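Local coordinates for immune protein (Enterobacter cloacae, PDB 6D7Y), which probably acts as the immunity protein that binds and neutralises the toxic C-terminal tip of the contact-dependent growth inhibition protein CdiA, at residues E6-G11 against E136-Q141. Residues are numbered along the deposited sequence; the frame is centred on the assembly and turned at random. Where two conformers were deposited one is given.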
loop_
_atom_site.group_PDB
_atom_site.type_symbol
_atom_site.label_atom_id
_atom_site.label_comp_id
_atom_site.label_asym_id
_atom_site.label_seq_id
_atom_site.Cartn_x
_atom_site.Cartn_y
_atom_site.Cartn_z
ATOM N N GLU B 6 -2.482 6.684 -5.587
ATOM C CA GLU B 6 -1.958 5.523 -4.936
ATOM C C GLU B 6 -0.477 5.658 -4.599
ATOM O O GLU B 6 0.235 6.450 -5.199
ATOM C CB GLU B 6 -2.209 4.222 -5.735
ATOM C CG GLU B 6 -1.302 3.980 -6.894
ATOM C CD GLU B 6 -1.595 2.694 -7.691
ATOM O OE1 GLU B 6 -2.176 1.701 -7.178
ATOM O OE2 GLU B 6 -1.206 2.687 -8.871
ATOM N N VAL B 7 -0.077 4.929 -3.570
ATOM C CA VAL B 7 1.327 4.832 -3.174
ATOM C C VAL B 7 1.640 3.345 -3.197
ATOM O O VAL B 7 0.794 2.507 -2.866
ATOM C CB VAL B 7 1.682 5.486 -1.823
ATOM C CG1 VAL B 7 1.402 6.978 -1.861
ATOM C CG2 VAL B 7 0.962 4.817 -0.664
ATOM N N ILE B 8 2.877 3.020 -3.577
ATOM C CA ILE B 8 3.295 1.649 -3.722
ATOM C C ILE B 8 4.637 1.351 -3.059
ATOM O O ILE B 8 5.587 2.146 -3.194
ATOM C CB ILE B 8 3.554 1.325 -5.231
ATOM C CG1 ILE B 8 2.334 1.613 -6.127
ATOM C CG2 ILE B 8 3.993 -0.123 -5.420
ATOM C CD1 ILE B 8 1.171 0.729 -5.924
ATOM N N PHE B 9 4.687 0.225 -2.335
ATOM C CA PHE B 9 5.947 -0.314 -1.781
ATOM C C PHE B 9 6.258 -1.407 -2.817
ATOM O O PHE B 9 5.582 -2.440 -2.859
ATOM C CB PHE B 9 5.768 -0.964 -0.420
ATOM C CG PHE B 9 5.314 -0.041 0.685
ATOM C CD1 PHE B 9 3.961 0.126 0.953
ATOM C CD2 PHE B 9 6.238 0.595 1.513
ATOM C CE1 PHE B 9 3.540 0.934 2.002
ATOM C CE2 PHE B 9 5.823 1.409 2.561
ATOM C CZ PHE B 9 4.464 1.572 2.807
ATOM N N GLU B 10 7.260 -1.180 -3.672
ATOM C CA GLU B 10 7.584 -2.123 -4.743
ATOM C C GLU B 10 8.724 -3.054 -4.361
ATOM O O GLU B 10 9.738 -2.593 -3.862
ATOM C CB GLU B 10 7.999 -1.371 -5.987
ATOM C CG GLU B 10 8.194 -2.261 -7.202
ATOM C CD GLU B 10 8.714 -1.499 -8.397
ATOM O OE1 GLU B 10 9.658 -0.726 -8.223
ATOM O OE2 GLU B 10 8.189 -1.692 -9.514
ATOM N N GLY B 11 8.544 -4.350 -4.624
ATOM C CA GLY B 11 9.568 -5.364 -4.324
ATOM C C GLY B 11 9.852 -5.483 -2.841
ATOM O O GLY B 11 10.972 -5.292 -2.392
ATOM N N GLU B 136 -3.307 7.451 -10.048
ATOM C CA GLU B 136 -3.389 6.036 -10.439
ATOM C C GLU B 136 -3.278 5.904 -11.984
ATOM O O GLU B 136 -3.835 6.742 -12.690
ATOM C CB GLU B 136 -4.649 5.399 -9.789
ATOM C CG GLU B 136 -4.952 3.946 -10.139
ATOM C CD GLU B 136 -6.075 3.743 -11.152
ATOM O OE1 GLU B 136 -6.992 4.606 -11.309
ATOM O OE2 GLU B 136 -6.119 2.635 -11.720
ATOM N N PRO B 137 -2.442 4.995 -12.527
ATOM C CA PRO B 137 -1.570 4.104 -11.772
ATOM C C PRO B 137 -0.239 4.793 -11.412
ATOM O O PRO B 137 0.361 5.458 -12.253
ATOM C CB PRO B 137 -1.329 2.968 -12.751
ATOM C CG PRO B 137 -1.276 3.640 -14.068
ATOM C CD PRO B 137 -2.221 4.830 -13.975
ATOM N N ALA B 138 0.206 4.604 -10.172
ATOM C CA ALA B 138 1.428 5.224 -9.672
ATOM C C ALA B 138 2.655 4.801 -10.447
ATOM O O ALA B 138 3.642 5.526 -10.462
ATOM C CB ALA B 138 1.602 4.950 -8.193
ATOM N N SER B 139 2.595 3.638 -11.087
ATOM C CA SER B 139 3.714 3.156 -11.926
ATOM C C SER B 139 4.069 4.163 -13.046
ATOM O O SER B 139 5.217 4.217 -13.500
ATOM C CB SER B 139 3.354 1.825 -12.565
ATOM O OG SER B 139 2.219 1.966 -13.397
ATOM N N ASP B 140 3.088 4.951 -13.487
ATOM C CA ASP B 140 3.322 5.943 -14.543
ATOM C C ASP B 140 4.145 7.101 -14.004
ATOM O O ASP B 140 3.657 7.893 -13.215
ATOM C CB ASP B 140 1.996 6.478 -15.111
ATOM C CG ASP B 140 1.307 5.489 -16.031
ATOM O OD1 ASP B 140 1.926 4.469 -16.448
ATOM O OD2 ASP B 140 0.142 5.770 -16.365
ATOM N N GLN B 141 5.401 7.181 -14.465
ATOM C CA GLN B 141 6.336 8.219 -14.049
ATOM C C GLN B 141 5.829 9.638 -14.249
ATOM O O GLN B 141 6.047 10.496 -13.406
ATOM C CB GLN B 141 7.674 8.096 -14.832
ATOM C CG GLN B 141 8.515 6.855 -14.564
ATOM C CD GLN B 141 8.026 5.574 -15.240
ATOM O OE1 GLN B 141 6.901 5.487 -15.737
ATOM N NE2 GLN B 141 8.896 4.567 -15.266
HETATM O O HOH W 1 0.696 1.347 -10.293
#
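Glu6, on strand 3-10, an inner strand of the sheet, reaches to the turn from Pro137 to Asp140 and illustrates how one carboxylate can hold a loop through its backbone. The central polar link is the hydrogen bond from Ala138 N to Glu6 OE2, 2.7 Å long and nearly straight at 164°. The N-H approaches the anti lone pair of OE2, the one turned away from OE1. A water extends the grip: it donates to Glu6 OE2 at 2.7 Å and accepts from Ser139 N at 3.1 Å. One carboxylate oxygen thus serves two successive backbone N-H groups, the first directly and the second through water. Glu6 OE2 also lies 3.2 Å from Pro137 CA, alongside the turn's backbone. The turn is type I, follows a cis peptide bond before Pro137, and is closed by its own bond from Asp140 N to Pro137 O.

The nonpolar contacts are few and centre on the Ala138 methyl. With chi1 at 78°, Glu6 CG lies between its own backbone N and carbonyl carbon, and the chain then runs out extended to the turn. Along the way CG passes 3.3 Å from Ala138 CB, a tight approach. The same methyl meets Ile8 CG1 at 4.0 Å, so it touches two side chains on one face of the strand.

Strand 3-10 pairs with strands 93-102 and 130-135 in the antiparallel sheet. The loop that follows strand 130-135 brings Ala138 against the side of strand 3-10 that carries Glu6 and Ile8, where it also touches Tyr132; Val7 points the other way, against helix 105-126.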